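Aminoglycoside 6-adenylyltransferase (Bacillus subtilis, PDB 2PBE) transfers a nucleotidyl group from ATP or GTP to the 6-hydroxyl of streptomycin, also adenylylates streptidine, and mediates bacterial streptomycin resistance. Local coordinates at residues D20-L25 and E55-N60; S48-D53 and T105-R110; N159-V164 and E186-N191; T166-G171 and L178-H183. One frame throughout, in Å; residues are numbered along the deposited sequence.

Interaction 1 (D20-L25 and E55-N60); sequences DERIRL and ESFKEN
R22 lays its guanidinium flat on the ring of F57. The centres are 3.6 Å apart and the planes 19° apart, and CZ stands over the face, 18° off the ring normal but shifted toward the rim, so the pair is both a stack and a cation-pi contact. This is the tightly packed part. The aliphatic arm of R22 shares it, since its CB comes to 3.6 Å from F57 CE2. Bends at chi2 and chi3 turn the arm along the ring instead of letting it run straight out. Crossing F57 at about a right angle, I23 closes the inner side with CG1 4.1 Å from F57 CZ.

Two polar partners fix the rotation of the cation within its own plane. D20 OD1 accepts from R22 NH1 at 2.9 Å through its syn lone pair, a salt bridge that joins two residues of one beta turn. S56 OG accepts a hydrogen bond from R22 NH2 at 3.2 Å, near the guanidinium plane, supplemented by a weak bond from R22 NE.

The outer side is looser. S56 and R22 are only partly buried there, and the carboxylate of the exposed E59 stays apart from the cation, so any attraction is probably weak.

F57 belongs to the short helix 54-58, whose S56 N is held by D53 OD1, and its ring meets W63 edge-to-face. I23 opens strand 23-28, packing on F16 and A17 of helix 6-19 and on Y49 and V51 of strand 45-51. The contact thus fastens the start of one sheet strand to the helix that follows its neighbour.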
# COMPACT_ATOMS: atom_id res chain seq x y z
N ASP A 20 10.35 -11.51 -5.02
CA ASP A 20 11.48 -11.70 -5.91
C ASP A 20 12.58 -10.66 -5.71
O ASP A 20 12.37 -9.46 -5.90
CB ASP A 20 11.03 -11.74 -7.36
CG ASP A 20 11.98 -12.52 -8.22
OD1 ASP A 20 11.58 -13.51 -8.86
OD2 ASP A 20 13.16 -12.14 -8.23
N GLU A 21 13.75 -11.15 -5.33
CA GLU A 21 14.92 -10.33 -5.06
C GLU A 21 15.48 -9.57 -6.25
O GLU A 21 16.19 -8.58 -6.07
CB GLU A 21 16.02 -11.18 -4.41
CG GLU A 21 15.71 -11.53 -2.93
CD GLU A 21 16.88 -12.15 -2.18
OE1 GLU A 21 18.01 -11.64 -2.33
OE2 GLU A 21 16.67 -13.12 -1.43
N ARG A 22 15.19 -10.01 -7.48
CA ARG A 22 15.69 -9.28 -8.64
C ARG A 22 14.80 -8.07 -8.92
O ARG A 22 15.26 -7.08 -9.50
CB ARG A 22 15.72 -10.16 -9.91
CG ARG A 22 16.44 -11.48 -9.79
CD ARG A 22 15.43 -12.60 -9.91
NE ARG A 22 15.58 -13.42 -11.10
CZ ARG A 22 14.66 -14.28 -11.53
NH1 ARG A 22 13.51 -14.42 -10.87
NH2 ARG A 22 14.91 -15.02 -12.61
N ILE A 23 13.54 -8.13 -8.50
CA ILE A 23 12.63 -7.02 -8.74
C ILE A 23 12.78 -5.96 -7.66
O ILE A 23 12.49 -6.20 -6.49
CB ILE A 23 11.17 -7.49 -8.83
CG1 ILE A 23 11.04 -8.56 -9.91
CG2 ILE A 23 10.27 -6.32 -9.21
CD1 ILE A 23 9.68 -9.21 -9.95
N ARG A 24 13.22 -4.78 -8.09
CA ARG A 24 13.45 -3.65 -7.19
C ARG A 24 12.38 -2.56 -7.28
O ARG A 24 12.07 -1.91 -6.30
CB ARG A 24 14.82 -3.05 -7.50
CG ARG A 24 15.97 -4.03 -7.27
CD ARG A 24 16.30 -4.14 -5.80
NE ARG A 24 15.99 -5.45 -5.25
CZ ARG A 24 15.85 -5.69 -3.95
NH1 ARG A 24 16.00 -4.70 -3.07
NH2 ARG A 24 15.57 -6.91 -3.52
N LEU A 25 11.81 -2.37 -8.46
CA LEU A 25 10.81 -1.34 -8.68
C LEU A 25 9.65 -1.89 -9.53
O LEU A 25 9.86 -2.74 -10.40
CB LEU A 25 11.48 -0.14 -9.38
CG LEU A 25 10.89 1.27 -9.40
CD1 LEU A 25 9.65 1.33 -10.27
CD2 LEU A 25 10.55 1.72 -7.99
N GLU A 55 18.59 -10.88 -17.98
CA GLU A 55 18.88 -12.20 -18.58
C GLU A 55 18.43 -13.38 -17.70
O GLU A 55 18.11 -14.48 -18.20
CB GLU A 55 20.38 -12.33 -18.86
CG GLU A 55 20.92 -11.38 -19.93
CD GLU A 55 20.16 -11.50 -21.26
OE1 GLU A 55 19.61 -10.48 -21.73
OE2 GLU A 55 20.12 -12.62 -21.85
N SER A 56 18.41 -13.15 -16.38
CA SER A 56 18.02 -14.16 -15.41
C SER A 56 16.61 -14.66 -15.71
O SER A 56 16.33 -15.87 -15.71
CB SER A 56 18.05 -13.55 -14.00
OG SER A 56 18.02 -14.56 -13.02
N PHE A 57 15.73 -13.71 -15.98
CA PHE A 57 14.36 -14.04 -16.28
C PHE A 57 14.27 -14.74 -17.61
O PHE A 57 13.41 -15.58 -17.83
CB PHE A 57 13.53 -12.76 -16.28
CG PHE A 57 13.35 -12.17 -14.91
CD1 PHE A 57 12.33 -12.65 -14.06
CD2 PHE A 57 14.22 -11.17 -14.45
CE1 PHE A 57 12.19 -12.15 -12.75
CE2 PHE A 57 14.10 -10.66 -13.13
CZ PHE A 57 13.08 -11.15 -12.27
N LYS A 58 15.18 -14.38 -18.52
CA LYS A 58 15.21 -14.96 -19.86
C LYS A 58 15.70 -16.40 -19.94
O LYS A 58 15.60 -17.00 -21.01
CB LYS A 58 16.04 -14.08 -20.80
CG LYS A 58 15.48 -12.68 -20.97
CD LYS A 58 15.69 -12.14 -22.38
CE LYS A 58 17.15 -11.92 -22.72
NZ LYS A 58 17.38 -11.63 -24.17
N GLU A 59 16.23 -16.97 -18.86
CA GLU A 59 16.70 -18.36 -18.87
C GLU A 59 15.62 -19.26 -19.50
O GLU A 59 15.91 -20.06 -20.41
CB GLU A 59 17.03 -18.84 -17.45
CG GLU A 59 18.47 -19.30 -17.28
CD GLU A 59 19.31 -18.38 -16.39
OE1 GLU A 59 19.22 -18.50 -15.14
OE2 GLU A 59 20.03 -17.51 -16.95
N ASN A 60 14.38 -19.13 -19.03
CA ASN A 60 13.25 -19.89 -19.57
C ASN A 60 11.93 -19.28 -19.09
O ASN A 60 11.93 -18.28 -18.40
CB ASN A 60 13.33 -21.38 -19.20
CG ASN A 60 13.19 -21.62 -17.72
OD1 ASN A 60 14.05 -21.25 -16.93
ND2 ASN A 60 12.08 -22.25 -17.34

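Interaction 2 (S48-D53 and T105-R110); sequences SYFVTD and TLIPIR
The ring of F50 carries I107 over one face, with CB 4.1 Å from the centroid and 27° off its normal, a CH-pi contact. F50 keeps CG beside its backbone N (chi1 -73°), which sets the ring alongside I107. The two side chains run side by side in the same direction from adjacent strands, and the tip of the isoleucine follows the ring outward, CD1 lying 3.5 Å from F50 CZ. At the edge of the same ring are P108 O and the CA of I109, while Y115 meets it edge-to-face. The Y49 ring, on the other side of the sheet, receives L106 at its edge, and L106 CD2 also lies 3.9 Å from Y49 CB. Y49 OH is hydrogen-bonded to F13 O of helix 6-19.

The segments of strands 45-51 and 101-108 run parallel, as their bonding shows: Y49 N to T105 O at 2.9 Å, I107 N to Y49 O at 3.1 Å and V51 N to I107 O at 3.0 Å. The ladder outlasts the second strand, for I109 N, already in the 3-10 turn, reaches V51 O at 2.7 Å.

Chemically, the backbone supplies the polar bonds across this contact and the side chains supply apolar cover on both faces. The bonding fixes the register of two central strands in the mixed sheet, consistent with the catalytic core of a nucleotidyltransferase.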
# COMPACT_ATOMS: atom_id res chain seq x y z
N SER A 48 5.30 -3.10 -15.20
CA SER A 48 6.72 -3.00 -15.50
C SER A 48 7.51 -3.32 -14.24
O SER A 48 7.30 -2.71 -13.19
CB SER A 48 7.10 -1.58 -15.95
OG SER A 48 6.54 -1.24 -17.19
N TYR A 49 8.42 -4.28 -14.35
CA TYR A 49 9.28 -4.66 -13.24
C TYR A 49 10.70 -4.21 -13.54
O TYR A 49 11.28 -4.62 -14.55
CB TYR A 49 9.33 -6.19 -13.05
CG TYR A 49 8.07 -6.89 -12.60
CD1 TYR A 49 7.18 -6.28 -11.66
CD2 TYR A 49 7.81 -8.22 -13.01
CE1 TYR A 49 6.07 -7.00 -11.14
CE2 TYR A 49 6.70 -8.95 -12.50
CZ TYR A 49 5.84 -8.34 -11.56
OH TYR A 49 4.77 -9.06 -11.03
N PHE A 50 11.26 -3.37 -12.68
CA PHE A 50 12.64 -2.92 -12.88
C PHE A 50 13.44 -3.93 -12.11
O PHE A 50 13.28 -4.05 -10.89
CB PHE A 50 12.83 -1.51 -12.34
CG PHE A 50 12.20 -0.47 -13.19
CD1 PHE A 50 12.97 0.28 -14.09
CD2 PHE A 50 10.81 -0.27 -13.15
CE1 PHE A 50 12.36 1.22 -14.96
CE2 PHE A 50 10.18 0.66 -14.02
CZ PHE A 50 10.96 1.41 -14.93
N VAL A 51 14.30 -4.65 -12.82
CA VAL A 51 15.06 -5.72 -12.21
C VAL A 51 16.58 -5.55 -12.25
O VAL A 51 17.11 -4.71 -12.96
CB VAL A 51 14.68 -7.06 -12.86
CG1 VAL A 51 13.18 -7.20 -12.91
CG2 VAL A 51 15.24 -7.14 -14.28
N THR A 52 17.26 -6.40 -11.50
CA THR A 52 18.72 -6.35 -11.47
C THR A 52 19.29 -7.11 -12.67
O THR A 52 20.11 -6.56 -13.42
CB THR A 52 19.26 -6.96 -10.16
OG1 THR A 52 18.67 -8.26 -9.97
CG2 THR A 52 18.93 -6.08 -8.98
N ASP A 53 18.85 -8.36 -12.85
CA ASP A 53 19.32 -9.22 -13.94
C ASP A 53 18.23 -9.58 -14.94
O ASP A 53 17.48 -10.53 -14.74
CB ASP A 53 19.87 -10.52 -13.37
CG ASP A 53 20.63 -11.34 -14.41
OD1 ASP A 53 20.41 -11.19 -15.63
OD2 ASP A 53 21.47 -12.17 -13.98
N THR A 105 6.63 -5.68 -18.81
CA THR A 105 7.92 -5.30 -19.35
C THR A 105 8.98 -5.43 -18.27
O THR A 105 8.72 -5.10 -17.12
CB THR A 105 7.92 -3.85 -19.85
OG1 THR A 105 6.87 -3.68 -20.81
CG2 THR A 105 9.25 -3.50 -20.50
N LEU A 106 10.15 -5.92 -18.65
CA LEU A 106 11.27 -6.08 -17.72
C LEU A 106 12.34 -5.07 -18.11
O LEU A 106 13.08 -5.25 -19.08
CB LEU A 106 11.84 -7.51 -17.77
CG LEU A 106 10.93 -8.69 -17.40
CD1 LEU A 106 11.72 -9.99 -17.47
CD2 LEU A 106 10.33 -8.51 -16.03
N ILE A 107 12.41 -3.98 -17.36
CA ILE A 107 13.36 -2.92 -17.61
C ILE A 107 14.55 -3.03 -16.66
O ILE A 107 14.38 -3.32 -15.48
CB ILE A 107 12.68 -1.56 -17.39
CG1 ILE A 107 11.39 -1.50 -18.21
CG2 ILE A 107 13.64 -0.42 -17.74
CD1 ILE A 107 10.54 -0.28 -17.92
N PRO A 108 15.78 -2.82 -17.16
CA PRO A 108 16.93 -2.90 -16.26
C PRO A 108 16.81 -1.80 -15.19
O PRO A 108 16.50 -0.65 -15.51
CB PRO A 108 18.11 -2.68 -17.19
CG PRO A 108 17.62 -3.26 -18.48
CD PRO A 108 16.22 -2.73 -18.57
N ILE A 109 17.05 -2.16 -13.94
CA ILE A 109 16.94 -1.22 -12.84
C ILE A 109 17.79 0.02 -13.02
O ILE A 109 17.41 1.12 -12.60
CB ILE A 109 17.30 -1.90 -11.51
CG1 ILE A 109 17.08 -0.94 -10.35
CG2 ILE A 109 18.75 -2.35 -11.52
CD1 ILE A 109 15.65 -0.48 -10.22
N ARG A 110 18.95 -0.15 -13.65
CA ARG A 110 19.86 0.95 -13.89
C ARG A 110 19.22 2.05 -14.74
O ARG A 110 19.70 3.18 -14.74
CB ARG A 110 21.13 0.41 -14.57
CG ARG A 110 22.13 1.49 -15.01
CD ARG A 110 22.53 2.44 -13.86
NE ARG A 110 23.72 3.22 -14.21
CZ ARG A 110 24.94 2.71 -14.30
NH1 ARG A 110 25.15 1.42 -14.07
NH2 ARG A 110 25.97 3.49 -14.65

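Interaction 3 (N159-V164 and E186-N191); sequences NEFWMV and EIVRPN
V164 and I187 meet at about a right angle, and the CG2 methyl of I187 is the atom doing most of the touching: it lies 3.5 Å from V164 CG2 and at a similar distance from V164 CG1. The same methyl faces E160, whose OE1 is 3.5 Å away, so the bent glutamate chain crosses the isoleucine at about a right angle, on the more exposed side. Deeper in, F161 presents its edge to the second helix. Its CE1 is 3.5 Å from V188 CG1, V188 O lies near the ring plane 3.5 Å from F161 CD1, and the CB of N191 also borders that edge. With CG anti to the backbone N (chi1 179°), the phenylalanine swings its ring toward the neighbouring helix although its CB does not point straight at it.

The next shell sets these groups. F252 stacks on F161 and C248 of helix 238-263 also touches it, while V188 leans on V168 and V164 on H183. The backbone of 186-191 is irregular: a wider, pi-type turn spans 186-188, and the helix is kinked at P190, whose N has no bond to the turn before. The helix segments cross at -140° with their axes 8.7 Å apart, so they run roughly antiparallel and splay.

No hydrogen bond joins the two segments. Cohesion comes from branched aliphatic groups and one aromatic edge, which implies hydrophobic, shape-dependent packing between helices 151-173 and 177-204 in the helical part of the chain, with the carboxylate of E160 left at the partly exposed margin.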
# COMPACT_ATOMS: atom_id res chain seq x y z
N ASN A 159 -1.29 14.26 14.47
CA ASN A 159 -2.11 15.44 14.65
C ASN A 159 -3.49 15.19 14.05
O ASN A 159 -4.50 15.32 14.73
CB ASN A 159 -1.44 16.63 13.98
CG ASN A 159 -2.03 17.96 14.41
OD1 ASN A 159 -1.47 18.68 15.24
ND2 ASN A 159 -3.18 18.28 13.84
N GLU A 160 -3.51 14.78 12.79
CA GLU A 160 -4.76 14.50 12.09
C GLU A 160 -5.55 13.40 12.75
O GLU A 160 -6.77 13.51 12.95
CB GLU A 160 -4.46 14.11 10.63
CG GLU A 160 -5.70 13.85 9.77
CD GLU A 160 -6.51 15.11 9.46
OE1 GLU A 160 -7.46 15.02 8.65
OE2 GLU A 160 -6.20 16.19 10.03
N PHE A 161 -4.86 12.32 13.09
CA PHE A 161 -5.50 11.18 13.75
C PHE A 161 -6.30 11.61 14.97
O PHE A 161 -7.51 11.44 15.02
CB PHE A 161 -4.47 10.17 14.21
CG PHE A 161 -5.07 8.98 14.91
CD1 PHE A 161 -5.63 7.94 14.16
CD2 PHE A 161 -5.13 8.92 16.32
CE1 PHE A 161 -6.24 6.83 14.79
CE2 PHE A 161 -5.75 7.82 16.97
CZ PHE A 161 -6.30 6.77 16.19
N TRP A 162 -5.60 12.16 15.96
CA TRP A 162 -6.26 12.57 17.18
C TRP A 162 -7.25 13.71 17.02
O TRP A 162 -8.29 13.72 17.69
CB TRP A 162 -5.21 12.89 18.24
CG TRP A 162 -4.39 11.70 18.58
CD1 TRP A 162 -3.14 11.39 18.09
CD2 TRP A 162 -4.76 10.62 19.44
NE1 TRP A 162 -2.71 10.18 18.59
CE2 TRP A 162 -3.68 9.68 19.41
CE3 TRP A 162 -5.89 10.34 20.22
CZ2 TRP A 162 -3.69 8.47 20.15
CZ3 TRP A 162 -5.92 9.11 20.97
CH2 TRP A 162 -4.81 8.19 20.92
N MSE A 163 -6.95 14.66 16.14
CA MSE A 163 -7.87 15.77 15.96
C MSE A 163 -9.19 15.33 15.38
O MSE A 163 -10.24 15.59 15.97
CB MSE A 163 -7.26 16.85 15.07
CG MSE A 163 -8.14 18.10 14.89
SE MSE A 163 -8.58 19.06 16.56
CE MSE A 163 -7.14 20.38 16.63
N VAL A 164 -9.16 14.67 14.23
CA VAL A 164 -10.38 14.24 13.59
C VAL A 164 -11.08 13.25 14.51
O VAL A 164 -12.30 13.07 14.48
CB VAL A 164 -10.08 13.61 12.25
CG1 VAL A 164 -11.35 13.05 11.63
CG2 VAL A 164 -9.46 14.66 11.33
N GLU A 186 -13.47 7.48 7.05
CA GLU A 186 -12.71 8.26 6.10
C GLU A 186 -11.43 8.91 6.54
O GLU A 186 -10.62 9.26 5.70
CB GLU A 186 -13.62 9.33 5.47
CG GLU A 186 -14.86 8.76 4.80
CD GLU A 186 -15.64 9.81 4.04
OE1 GLU A 186 -15.94 10.86 4.65
OE2 GLU A 186 -15.97 9.57 2.85
N ILE A 187 -11.22 9.08 7.84
CA ILE A 187 -10.00 9.74 8.28
C ILE A 187 -9.23 9.04 9.39
O ILE A 187 -8.04 8.77 9.26
CB ILE A 187 -10.32 11.20 8.70
CG1 ILE A 187 -10.91 11.95 7.49
CG2 ILE A 187 -9.06 11.91 9.20
CD1 ILE A 187 -11.66 13.22 7.85
N VAL A 188 -9.92 8.76 10.49
CA VAL A 188 -9.26 8.13 11.63
C VAL A 188 -8.60 6.81 11.29
O VAL A 188 -7.39 6.71 11.41
CB VAL A 188 -10.26 7.96 12.77
CG1 VAL A 188 -9.62 7.22 13.93
CG2 VAL A 188 -10.74 9.34 13.21
N ARG A 189 -9.39 5.81 10.88
CA ARG A 189 -8.83 4.50 10.53
C ARG A 189 -7.81 4.61 9.39
O ARG A 189 -6.78 3.93 9.42
CB ARG A 189 -9.93 3.51 10.14
CG ARG A 189 -9.41 2.09 9.99
CD ARG A 189 -10.48 1.11 9.53
NE ARG A 189 -11.53 0.89 10.52
CZ ARG A 189 -12.79 1.31 10.39
NH1 ARG A 189 -13.16 1.98 9.30
NH2 ARG A 189 -13.67 1.04 11.34
N PRO A 190 -8.07 5.45 8.37
CA PRO A 190 -7.06 5.53 7.31
C PRO A 190 -5.70 6.02 7.80
O PRO A 190 -4.67 5.67 7.22
CB PRO A 190 -7.71 6.46 6.28
CG PRO A 190 -9.17 6.09 6.40
CD PRO A 190 -9.36 6.02 7.91
N ASN A 191 -5.69 6.82 8.86
CA ASN A 191 -4.40 7.30 9.36
C ASN A 191 -3.73 6.21 10.21
O ASN A 191 -2.52 6.10 10.24
CB ASN A 191 -4.54 8.60 10.15
CG ASN A 191 -4.50 9.83 9.25
OD1 ASN A 191 -5.53 10.32 8.79
ND2 ASN A 191 -3.31 10.31 8.97

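Interaction 4 (T166-G171 and L178-H183); sequences TYVVKG and LFAIDH
Y167 and H183 form the aromatic part of this contact, an edge-to-face (T-shaped) pair with centroids 5.4 Å apart and planes at 75°. The tyrosine supplies the edge through CD2, which stands over one face of the imidazole and 3.8 Å from H183 NE2. Its CB joins in, 3.6 Å from H183 CD2. F179 adds a second ring contact to H183, whose NE2 lies above the F179 ring toward its rim, and the edge of the F179 ring reaches G171, CD2 being 4.1 Å from G171 CA. F179 gets there with its CG anti to the backbone N (chi1 -179°), which carries the ring across toward the opposite helix.

Aliphatic contacts occupy the buried side. V168 CG1 lies 4.0 Å from A180 CB, and V168 CG2 approaches H183 CB at 3.8 Å as the two side chains slide past each other in opposite directions. The methyl of A180 also faces the CA of G171.

Backbone proximity is the third element. V168 and A180 bring their CA atoms to 4.2 Å, and the axes of the two helical segments come within 7.7 Å, at an angle of 161° between their directions. G171, having no side chain, and the small A180 sit at this approach. Helices 151-173 and 177-204, joined by a very short connection, are therefore an antiparallel helical hairpin near its turn. On the side of helix 151-173 turned away from this contact, the buried V169 packs on helices 238-263 and 270-283.

With no hydrogen bond between the segments, the contact depends on small residues that admit a close approach and on rings that line its more exposed border.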
# COMPACT_ATOMS: atom_id res chain seq x y z
N THR A 166 -11.63 13.54 17.59
CA THR A 166 -12.56 14.24 18.48
C THR A 166 -13.91 14.48 17.80
O THR A 166 -14.93 14.68 18.47
CB THR A 166 -12.05 15.60 18.93
OG1 THR A 166 -11.98 16.48 17.81
CG2 THR A 166 -10.70 15.48 19.59
N TYR A 167 -13.89 14.49 16.47
CA TYR A 167 -15.12 14.70 15.72
C TYR A 167 -15.98 13.46 15.91
O TYR A 167 -17.20 13.56 16.02
CB TYR A 167 -14.82 14.91 14.24
CG TYR A 167 -14.07 16.21 13.88
CD1 TYR A 167 -13.38 16.98 14.87
CD2 TYR A 167 -14.02 16.64 12.54
CE1 TYR A 167 -12.64 18.16 14.50
CE2 TYR A 167 -13.29 17.83 12.16
CZ TYR A 167 -12.61 18.57 13.15
OH TYR A 167 -11.90 19.68 12.78
N VAL A 168 -15.34 12.30 16.00
CA VAL A 168 -16.05 11.04 16.20
C VAL A 168 -16.63 10.99 17.61
O VAL A 168 -17.72 10.44 17.85
CB VAL A 168 -15.08 9.82 15.99
CG1 VAL A 168 -15.83 8.50 16.11
CG2 VAL A 168 -14.41 9.94 14.61
N VAL A 169 -15.90 11.56 18.55
CA VAL A 169 -16.35 11.59 19.93
C VAL A 169 -17.62 12.46 20.02
O VAL A 169 -18.65 12.01 20.55
CB VAL A 169 -15.24 12.16 20.84
CG1 VAL A 169 -15.76 12.37 22.25
CG2 VAL A 169 -14.07 11.19 20.87
N LYS A 170 -17.51 13.69 19.52
CA LYS A 170 -18.62 14.66 19.51
C LYS A 170 -19.81 14.09 18.77
O LYS A 170 -20.95 14.38 19.10
CB LYS A 170 -18.22 15.95 18.81
CG LYS A 170 -17.12 16.78 19.49
CD LYS A 170 -17.10 18.17 18.85
CE LYS A 170 -16.05 19.05 19.46
NZ LYS A 170 -14.68 18.81 18.89
N GLY A 171 -19.53 13.31 17.73
CA GLY A 171 -20.59 12.70 16.95
C GLY A 171 -21.40 11.73 17.77
O GLY A 171 -22.64 11.76 17.76
N LEU A 178 -23.96 8.86 12.32
CA LEU A 178 -23.55 8.85 10.92
C LEU A 178 -22.39 9.81 10.71
O LEU A 178 -21.49 9.54 9.90
CB LEU A 178 -24.73 9.21 10.01
CG LEU A 178 -25.55 8.03 9.43
CD1 LEU A 178 -26.10 7.15 10.56
CD2 LEU A 178 -26.69 8.59 8.60
N PHE A 179 -22.40 10.91 11.44
CA PHE A 179 -21.33 11.91 11.36
C PHE A 179 -20.06 11.24 11.89
O PHE A 179 -18.98 11.35 11.30
CB PHE A 179 -21.68 13.12 12.23
CG PHE A 179 -20.65 14.22 12.21
CD1 PHE A 179 -20.47 15.02 11.06
CD2 PHE A 179 -19.88 14.50 13.36
CE1 PHE A 179 -19.53 16.11 11.06
CE2 PHE A 179 -18.93 15.58 13.38
CZ PHE A 179 -18.76 16.39 12.23
N ALA A 180 -20.22 10.54 13.00
CA ALA A 180 -19.10 9.85 13.63
C ALA A 180 -18.51 8.78 12.71
O ALA A 180 -17.29 8.70 12.54
CB ALA A 180 -19.56 9.25 14.93
N ILE A 181 -19.39 7.99 12.11
CA ILE A 181 -19.00 6.90 11.21
C ILE A 181 -18.22 7.37 9.98
O ILE A 181 -17.24 6.75 9.57
CB ILE A 181 -20.24 6.09 10.75
CG1 ILE A 181 -20.79 5.30 11.93
CG2 ILE A 181 -19.88 5.13 9.63
CD1 ILE A 181 -22.14 4.65 11.69
N ASP A 182 -18.65 8.47 9.38
CA ASP A 182 -17.97 8.95 8.19
C ASP A 182 -16.54 9.41 8.51
O ASP A 182 -15.63 9.18 7.72
CB ASP A 182 -18.79 10.07 7.52
CG ASP A 182 -20.05 9.55 6.84
OD1 ASP A 182 -20.77 8.73 7.45
OD2 ASP A 182 -20.33 9.96 5.69
N HIS A 183 -16.34 10.02 9.66
CA HIS A 183 -15.01 10.47 10.04
C HIS A 183 -14.13 9.29 10.44
O HIS A 183 -12.91 9.28 10.20
CB HIS A 183 -15.08 11.49 11.18
CG HIS A 183 -15.67 12.80 10.77
ND1 HIS A 183 -15.24 13.49 9.65
CD2 HIS A 183 -16.60 13.58 11.36
CE1 HIS A 183 -15.88 14.64 9.57
NE2 HIS A 183 -16.71 14.72 10.59

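In the fold
Interactions 1 and 2 belong to the sheet and are joined through strand 45-51 by probable hydrogen bonds, R24 N to F50 O (2.9 Å) and F50 N to L25 O (2.8 Å), in a classic beta bulge. Interaction 2 is the buried one, held by backbone bonds, whereas interaction 1, partly buried, relies on a stacked cation and its hydrogen bond to S56, with a salt bridge inside segment 20-25 steadying the cation. Interactions 3 and 4, both partly buried, use the same two helices; 4 nests inside the loop closed by 3. Neither has a hydrogen bond across its segments; 3 is mostly aliphatic with one aromatic edge, 4 closer at the axes and richer in rings. The two pairs lie on opposite sides of the chain's centre.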